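Long-range contact in ankyrin repeat and SOCS box protein 11 (Homo sapiens, PDB 4UUC), which recognises substrates such as BIK, DIRAS2 and RPN1 for a cullin-5-RING E3 ubiquitin ligase, here represented by its ankyrin repeat domain: residues 30-44 / 56-68. Residues are numbered along the deposited sequence; the frame is centred on the assembly and turned at random.
Sequences VNLVTINRVSSLHEA and LLENGAHVNGVTV
Asn-31 lays its carboxamide over one face of the His-62 imidazole: the amide and ring planes differ by 10°, and OD1 lies 3.6 Å above the ring plane, over its centre. The stack joins successive connecting loops of the ankyrin fold, 30-44 leading into helix 40-46 of repeat 2 and 56-68 leaving helix 50-58. In its own plane the same amide donates from ND2 to Gly-60 O (3.2 Å), while OD1 accepts a weak bond from His-62 N; a water bridges these last two atoms as well. Gly-60, at positive phi, is the C-prime residue of the Schellman motif ending helix 50-58. In the apolar part of the contact, Leu-41, its CG anti to the backbone N, sets CD2 against Leu-57 CD2 at 3.7 Å and against Ala-61 CB, and Leu-56 CD1 abuts the backbone at the start of helix 40-46.

At the other end the His-42 ring is fixed by both nitrogens. ND1 accepts from Ser-39 N in the ring plane (3.1 Å, 174°), one half of a capping box whose return bond runs from His-42 N to Ser-39 OG, and NE2 donates to Gly-65 O at 2.9 Å, also making a weak bond to Ala-71 O. Thr-67 CG2 sits 3.6 Å from the ring centroid, 11° off the normal, a CH-pi contact; Thr-67 OG1 instead accepts from Ala-71 N. A leucine replacing His-42 would probably leave Ser-39 N without its side-chain acceptor and Gly-65 O without this donor, costing the contact one cross-link. Beyond Thr-67, Val-68 N donates to Asn-36 O at 3.0 Å.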
ATOM      1  N   VAL A  30      -8.624 -26.106   7.932  1.00 21.57           N
ATOM      2  CA  VAL A  30      -8.667 -24.697   7.562  1.00 24.38           C
ATOM      3  C   VAL A  30      -7.269 -24.091   7.422  1.00 28.95           C
ATOM      4  O   VAL A  30      -7.058 -23.178   6.619  1.00 22.88           O
ATOM      5  CB  VAL A  30      -9.484 -23.895   8.605  1.00 30.50           C
ATOM      6  CG1 VAL A  30      -9.155 -22.407   8.571  1.00 32.95           C
ATOM      7  CG2 VAL A  30     -10.972 -24.114   8.379  1.00 32.12           C
ATOM      8  N   ASN A  31      -6.317 -24.610   8.192  1.00 23.25           N
ATOM      9  CA  ASN A  31      -4.991 -24.007   8.280  1.00 27.52           C
ATOM     10  C   ASN A  31      -3.921 -24.700   7.441  1.00 24.98           C
ATOM     11  O   ASN A  31      -2.739 -24.381   7.554  1.00 26.84           O
ATOM     12  CB  ASN A  31      -4.554 -23.964   9.743  1.00 28.21           C
ATOM     13  CG  ASN A  31      -5.244 -22.863  10.514  1.00 29.07           C
ATOM     14  OD1 ASN A  31      -5.345 -21.733  10.039  1.00 33.56           O
ATOM     15  ND2 ASN A  31      -5.740 -23.188  11.701  1.00 33.08           N
ATOM     16  N   LEU A  32      -4.336 -25.630   6.586  1.00 21.72           N
ATOM     17  CA  LEU A  32      -3.415 -26.278   5.659  1.00 23.18           C
ATOM     18  C   LEU A  32      -2.755 -25.238   4.764  1.00 28.64           C
ATOM     19  O   LEU A  32      -3.433 -24.366   4.213  1.00 21.55           O
ATOM     20  CB  LEU A  32      -4.148 -27.319   4.809  1.00 28.29           C
ATOM     21  CG  LEU A  32      -3.350 -27.966   3.670  1.00 34.02           C
ATOM     22  CD1 LEU A  32      -2.200 -28.790   4.215  1.00 40.18           C
ATOM     23  CD2 LEU A  32      -4.248 -28.821   2.796  1.00 41.86           C
ATOM     24  N   VAL A  33      -1.436 -25.324   4.629  1.00 20.00           N
ATOM     25  CA  VAL A  33      -0.702 -24.406   3.772  1.00 18.36           C
ATOM     26  C   VAL A  33       0.021 -25.152   2.660  1.00 28.45           C
ATOM     27  O   VAL A  33       0.266 -26.360   2.755  1.00 28.31           O
ATOM     28  CB  VAL A  33       0.318 -23.557   4.574  1.00 20.21           C
ATOM     29  CG1 VAL A  33      -0.391 -22.730   5.628  1.00 22.45           C
ATOM     30  CG2 VAL A  33       1.387 -24.440   5.218  1.00 24.30           C
ATOM     31  N   THR A  34       0.347 -24.419   1.601  1.00 20.27           N
ATOM     32  CA  THR A  34       1.113 -24.961   0.489  1.00 25.15           C
ATOM     33  C   THR A  34       2.595 -24.959   0.845  1.00 23.65           C
ATOM     34  O   THR A  34       2.972 -24.583   1.956  1.00 21.96           O
ATOM     35  CB  THR A  34       0.899 -24.148  -0.796  1.00 30.47           C
ATOM     36  OG1 THR A  34       1.449 -22.835  -0.627  1.00 27.92           O
ATOM     37  CG2 THR A  34      -0.588 -24.036  -1.123  1.00 27.83           C
ATOM     38  N   ILE A  35       3.433 -25.372  -0.100  1.00 29.35           N
ATOM     39  CA  ILE A  35       4.873 -25.389   0.129  1.00 30.74           C
ATOM     40  C   ILE A  35       5.394 -23.964   0.291  1.00 35.34           C
ATOM     41  O   ILE A  35       6.406 -23.742   0.952  1.00 31.11           O
ATOM     42  CB  ILE A  35       5.629 -26.100  -1.013  1.00 36.47           C
ATOM     43  CG1 ILE A  35       5.286 -25.476  -2.369  1.00 44.17           C
ATOM     44  CG2 ILE A  35       5.295 -27.585  -1.010  1.00 46.05           C
ATOM     45  CD1 ILE A  35       6.126 -26.003  -3.519  1.00 49.52           C
ATOM     46  N   ASN A  36       4.693 -23.001  -0.302  1.00 27.69           N
ATOM     47  CA  ASN A  36       5.030 -21.591  -0.118  1.00 30.94           C
ATOM     48  C   ASN A  36       4.339 -21.006   1.114  1.00 26.76           C
ATOM     49  O   ASN A  36       4.312 -19.789   1.304  1.00 23.07           O
ATOM     50  CB  ASN A  36       4.657 -20.779  -1.363  1.00 30.22           C
ATOM     51  CG  ASN A  36       5.567 -21.066  -2.545  1.00 39.04           C
ATOM     52  OD1 ASN A  36       6.726 -21.446  -2.377  1.00 45.81           O
ATOM     53  ND2 ASN A  36       5.045 -20.879  -3.751  1.00 39.60           N
ATOM     54  N   ARG A  37       3.781 -21.887   1.942  1.00 20.95           N
ATOM     55  CA  ARG A  37       3.119 -21.510   3.190  1.00 18.32           C
ATOM     56  C   ARG A  37       1.934 -20.566   2.948  1.00 18.02           C
ATOM     57  O   ARG A  37       1.668 -19.667   3.745  1.00 21.39           O
ATOM     58  CB  ARG A  37       4.117 -20.872   4.160  1.00 26.35           C
ATOM     59  CG  ARG A  37       5.236 -21.811   4.569  1.00 22.05           C
ATOM     60  CD  ARG A  37       5.968 -21.320   5.805  1.00 30.46           C
ATOM     61  NE  ARG A  37       7.024 -22.247   6.203  1.00 60.22           N
ATOM     62  CZ  ARG A  37       6.813 -23.397   6.837  1.00 68.27           C
ATOM     63  NH1 ARG A  37       5.581 -23.774   7.152  1.00 64.47           N
ATOM     64  NH2 ARG A  37       7.839 -24.177   7.156  1.00 68.19           N
ATOM     65  N   VAL A  38       1.229 -20.797   1.847  1.00 16.88           N
ATOM     66  CA  VAL A  38       0.010 -20.056   1.534  1.00 18.91           C
ATOM     67  C   VAL A  38      -1.207 -20.802   2.073  1.00 19.58           C
ATOM     68  O   VAL A  38      -1.421 -21.973   1.749  1.00 21.14           O
ATOM     69  CB  VAL A  38      -0.148 -19.845   0.014  1.00 21.22           C
ATOM     70  CG1 VAL A  38      -1.429 -19.072  -0.297  1.00 20.57           C
ATOM     71  CG2 VAL A  38       1.069 -19.117  -0.552  1.00 23.14           C
ATOM     72  N   SER A  39      -1.994 -20.114   2.897  1.00 18.71           N
ATOM     73  CA  SER A  39      -3.227 -20.663   3.453  1.00 16.63           C
ATOM     74  C   SER A  39      -4.434 -20.260   2.604  1.00 19.67           C
ATOM     75  O   SER A  39      -4.336 -19.390   1.741  1.00 17.84           O
ATOM     76  CB  SER A  39      -3.430 -20.177   4.887  1.00 21.45           C
ATOM     77  OG  SER A  39      -3.854 -18.819   4.909  1.00 19.80           O
ATOM     78  N   SER A  40      -5.573 -20.885   2.865  1.00 15.55           N
ATOM     79  CA  SER A  40      -6.814 -20.512   2.191  1.00 17.23           C
ATOM     80  C   SER A  40      -7.181 -19.058   2.490  1.00 17.22           C
ATOM     81  O   SER A  40      -7.714 -18.354   1.629  1.00 15.58           O
ATOM     82  CB  SER A  40      -7.946 -21.445   2.609  1.00 18.30           C
ATOM     83  OG  SER A  40      -7.708 -22.760   2.132  1.00 19.57           O
ATOM     84  N   LEU A  41      -6.881 -18.603   3.703  1.00 16.98           N
ATOM     85  CA  LEU A  41      -7.147 -17.211   4.070  1.00 20.68           C
ATOM     86  C   LEU A  41      -6.331 -16.253   3.206  1.00 20.36           C
ATOM     87  O   LEU A  41      -6.846 -15.225   2.762  1.00 14.87           O
ATOM     88  CB  LEU A  41      -6.847 -16.966   5.549  1.00 22.58           C
ATOM     89  CG  LEU A  41      -7.090 -15.531   6.034  1.00 16.95           C
ATOM     90  CD1 LEU A  41      -8.550 -15.123   5.838  1.00 14.74           C
ATOM     91  CD2 LEU A  41      -6.683 -15.374   7.488  1.00 19.55           C
ATOM     92  N   HIS A  42      -5.061 -16.584   2.973  1.00 17.28           N
ATOM     93  CA  HIS A  42      -4.223 -15.797   2.068  1.00 17.43           C
ATOM     94  C   HIS A  42      -4.910 -15.638   0.712  1.00 16.53           C
ATOM     95  O   HIS A  42      -4.969 -14.535   0.166  1.00 15.93           O
ATOM     96  CB  HIS A  42      -2.844 -16.440   1.868  1.00 16.94           C
ATOM     97  CG  HIS A  42      -1.881 -16.194   2.988  1.00 19.38           C
ATOM     98  ND1 HIS A  42      -1.370 -17.213   3.763  1.00 22.03           N
ATOM     99  CD2 HIS A  42      -1.315 -15.053   3.448  1.00 20.38           C
ATOM    100  CE1 HIS A  42      -0.540 -16.710   4.660  1.00 26.64           C
ATOM    101  NE2 HIS A  42      -0.488 -15.401   4.491  1.00 17.66           N
ATOM    102  N   GLU A  43      -5.445 -16.737   0.177  1.00 15.29           N
ATOM    103  CA  GLU A  43      -6.049 -16.707  -1.152  1.00 15.17           C
ATOM    104  C   GLU A  43      -7.375 -15.938  -1.171  1.00 14.95           C
ATOM    105  O   GLU A  43      -7.639 -15.194  -2.116  1.00 17.01           O
ATOM    106  CB  GLU A  43      -6.245 -18.132  -1.677  1.00 18.08           C
ATOM    107  CG  GLU A  43      -4.933 -18.916  -1.709  1.00 18.94           C
ATOM    108  CD  GLU A  43      -4.722 -19.760  -2.957  1.00 28.74           C
ATOM    109  OE1 GLU A  43      -5.240 -19.405  -4.038  1.00 37.79           O
ATOM    110  OE2 GLU A  43      -4.017 -20.790  -2.853  1.00 28.83           O
ATOM    111  N   ALA A  44      -8.200 -16.096  -0.139  1.00 15.11           N
ATOM    112  CA  ALA A  44      -9.441 -15.321  -0.053  1.00 13.72           C
ATOM    113  C   ALA A  44      -9.141 -13.824  -0.015  1.00 15.44           C
ATOM    114  O   ALA A  44      -9.809 -13.031  -0.671  1.00 15.48           O
ATOM    115  CB  ALA A  44     -10.252 -15.719   1.173  1.00 14.96           C
ATOM    116  N   LEU A  56     -13.426 -18.350   7.245  1.00 16.83           N
ATOM    117  CA  LEU A  56     -12.171 -19.008   7.582  1.00 19.11           C
ATOM    118  C   LEU A  56     -11.682 -18.547   8.959  1.00 20.46           C
ATOM    119  O   LEU A  56     -11.240 -19.361   9.774  1.00 20.08           O
ATOM    120  CB  LEU A  56     -11.113 -18.724   6.512  1.00 19.54           C
ATOM    121  CG  LEU A  56     -11.341 -19.413   5.161  1.00 15.39           C
ATOM    122  CD1 LEU A  56     -10.507 -18.762   4.068  1.00 15.79           C
ATOM    123  CD2 LEU A  56     -11.021 -20.896   5.253  1.00 18.58           C
ATOM    124  N   LEU A  57     -11.783 -17.246   9.220  1.00 19.03           N
ATOM    125  CA  LEU A  57     -11.365 -16.681  10.502  1.00 21.72           C
ATOM    126  C   LEU A  57     -12.220 -17.211  11.651  1.00 23.35           C
ATOM    127  O   LEU A  57     -11.710 -17.481  12.740  1.00 27.72           O
ATOM    128  CB  LEU A  57     -11.434 -15.151  10.458  1.00 20.35           C
ATOM    129  CG  LEU A  57     -10.323 -14.505   9.628  1.00 22.32           C
ATOM    130  CD1 LEU A  57     -10.659 -13.056   9.306  1.00 23.16           C
ATOM    131  CD2 LEU A  57      -8.977 -14.608  10.342  1.00 23.78           C
ATOM    132  N   GLU A  58     -13.518 -17.361  11.397  1.00 22.96           N
ATOM    133  CA  GLU A  58     -14.449 -17.891  12.390  1.00 26.60           C
ATOM    134  C   GLU A  58     -14.101 -19.326  12.769  1.00 25.44           C
ATOM    135  O   GLU A  58     -14.435 -19.788  13.860  1.00 32.05           O
ATOM    136  CB  GLU A  58     -15.887 -17.826  11.861  1.00 27.55           C
ATOM    137  CG  GLU A  58     -16.507 -16.436  11.921  1.00 30.57           C
ATOM    138  CD  GLU A  58     -17.858 -16.351  11.229  1.00 37.81           C
ATOM    139  OE1 GLU A  58     -18.189 -17.249  10.423  1.00 34.19           O
ATOM    140  OE2 GLU A  58     -18.594 -15.378  11.494  1.00 36.77           O
ATOM    141  N   ASN A  59     -13.429 -20.023  11.859  1.00 25.83           N
ATOM    142  CA  ASN A  59     -13.037 -21.409  12.082  1.00 23.64           C
ATOM    143  C   ASN A  59     -11.538 -21.552  12.355  1.00 25.28           C
ATOM    144  O   ASN A  59     -10.947 -22.606  12.114  1.00 30.00           O
ATOM    145  CB  ASN A  59     -13.453 -22.263  10.885  1.00 28.21           C
ATOM    146  CG  ASN A  59     -14.949 -22.498  10.838  1.00 30.30           C
ATOM    147  OD1 ASN A  59     -15.454 -23.454  11.426  1.00 33.51           O
ATOM    148  ND2 ASN A  59     -15.670 -21.616  10.155  1.00 21.52           N
ATOM    149  N   GLY A  60     -10.932 -20.481  12.858  1.00 28.75           N
ATOM    150  CA  GLY A  60      -9.591 -20.552  13.415  1.00 29.80           C
ATOM    151  C   GLY A  60      -8.432 -20.278  12.475  1.00 30.38           C
ATOM    152  O   GLY A  60      -7.291 -20.605  12.801  1.00 26.98           O
ATOM    153  N   ALA A  61      -8.701 -19.678  11.318  1.00 24.93           N
ATOM    154  CA  ALA A  61      -7.628 -19.325  10.392  1.00 25.24           C
ATOM    155  C   ALA A  61      -6.643 -18.369  11.072  1.00 21.39           C
ATOM    156  O   ALA A  61      -7.041 -17.558  11.909  1.00 22.01           O
ATOM    157  CB  ALA A  61      -8.197 -18.698   9.118  1.00 18.89           C
ATOM    158  N   HIS A  62      -5.363 -18.481  10.720  1.00 19.69           N
ATOM    159  CA  HIS A  62      -4.319 -17.645  11.312  1.00 24.98           C
ATOM    160  C   HIS A  62      -4.272 -16.272  10.644  1.00 19.29           C
ATOM    161  O   HIS A  62      -3.784 -16.128   9.525  1.00 20.88           O
ATOM    162  CB  HIS A  62      -2.960 -18.334  11.195  1.00 26.17           C
ATOM    163  CG  HIS A  62      -2.888 -19.649  11.907  1.00 30.35           C
ATOM    164  ND1 HIS A  62      -3.597 -19.910  13.060  1.00 38.65           N
ATOM    165  CD2 HIS A  62      -2.200 -20.780  11.624  1.00 34.67           C
ATOM    166  CE1 HIS A  62      -3.343 -21.144  13.460  1.00 37.40           C
ATOM    167  NE2 HIS A  62      -2.499 -21.694  12.605  1.00 31.31           N
ATOM    168  N   VAL A  63      -4.773 -15.265  11.351  1.00 23.30           N
ATOM    169  CA  VAL A  63      -4.934 -13.924  10.792  1.00 22.00           C
ATOM    170  C   VAL A  63      -3.599 -13.245  10.460  1.00 23.79           C
ATOM    171  O   VAL A  63      -3.552 -12.338   9.624  1.00 20.76           O
ATOM    172  CB  VAL A  63      -5.737 -13.026  11.764  1.00 23.36           C
ATOM    173  CG1 VAL A  63      -4.892 -12.641  12.983  1.00 28.27           C
ATOM    174  CG2 VAL A  63      -6.264 -11.786  11.047  1.00 20.86           C
ATOM    175  N   ASN A  64      -2.521 -13.686  11.108  1.00 20.24           N
ATOM    176  CA  ASN A  64      -1.197 -13.095  10.904  1.00 23.20           C
ATOM    177  C   ASN A  64      -0.200 -14.071  10.269  1.00 23.86           C
ATOM    178  O   ASN A  64       1.015 -13.900  10.391  1.00 21.13           O
ATOM    179  CB  ASN A  64      -0.642 -12.581  12.239  1.00 21.29           C
ATOM    180  CG  ASN A  64      -1.311 -11.302  12.697  1.00 30.35           C
ATOM    181  OD1 ASN A  64      -1.335 -10.299  11.974  1.00 23.54           O
ATOM    182  ND2 ASN A  64      -1.867 -11.328  13.903  1.00 25.75           N
ATOM    183  N   GLY A  65      -0.719 -15.079   9.575  1.00 22.55           N
ATOM    184  CA  GLY A  65       0.114 -16.074   8.924  1.00 22.57           C
ATOM    185  C   GLY A  65       0.989 -15.472   7.839  1.00 25.64           C
ATOM    186  O   GLY A  65       0.553 -14.595   7.102  1.00 21.85           O
ATOM    187  N   VAL A  66       2.224 -15.952   7.740  1.00 19.35           N
ATOM    188  CA  VAL A  66       3.201 -15.398   6.806  1.00 22.53           C
ATOM    189  C   VAL A  66       3.625 -16.433   5.771  1.00 26.84           C
ATOM    190  O   VAL A  66       3.956 -17.570   6.114  1.00 21.54           O
ATOM    191  CB  VAL A  66       4.452 -14.879   7.556  1.00 25.11           C
ATOM    192  CG1 VAL A  66       5.390 -14.166   6.605  1.00 21.88           C
ATOM    193  CG2 VAL A  66       4.044 -13.943   8.684  1.00 24.77           C
ATOM    194  N   THR A  67       3.600 -16.036   4.500  1.00 22.09           N
ATOM    195  CA  THR A  67       4.059 -16.895   3.413  1.00 22.96           C
ATOM    196  C   THR A  67       5.583 -16.866   3.326  1.00 26.06           C
ATOM    197  O   THR A  67       6.234 -16.053   3.983  1.00 19.70           O
ATOM    198  CB  THR A  67       3.489 -16.465   2.051  1.00 24.03           C
ATOM    199  OG1 THR A  67       4.116 -15.246   1.634  1.00 24.85           O
ATOM    200  CG2 THR A  67       1.973 -16.275   2.118  1.00 20.96           C
ATOM    201  N   VAL A  68       6.144 -17.744   2.500  1.00 31.27           N
ATOM    202  CA  VAL A  68       7.590 -17.801   2.310  1.00 30.73           C
ATOM    203  C   VAL A  68       8.133 -16.464   1.814  1.00 33.23           C
ATOM    204  O   VAL A  68       9.277 -16.109   2.095  1.00 35.96           O
ATOM    205  CB  VAL A  68       7.981 -18.917   1.312  1.00 31.89           C
ATOM    206  CG1 VAL A  68       9.463 -18.840   0.946  1.00 41.67           C
ATOM    207  CG2 VAL A  68       7.653 -20.283   1.896  1.00 31.97           C
TER
HETATM  208  O   HOH W   1      -4.840 -20.066   8.186  1.00 28.93           O
HETATM  209  O   HOH W   2       1.498 -19.349   6.455  1.00 25.61           O
HETATM  210  O   HOH W   3      -2.864 -17.668   7.350  1.00 24.63           O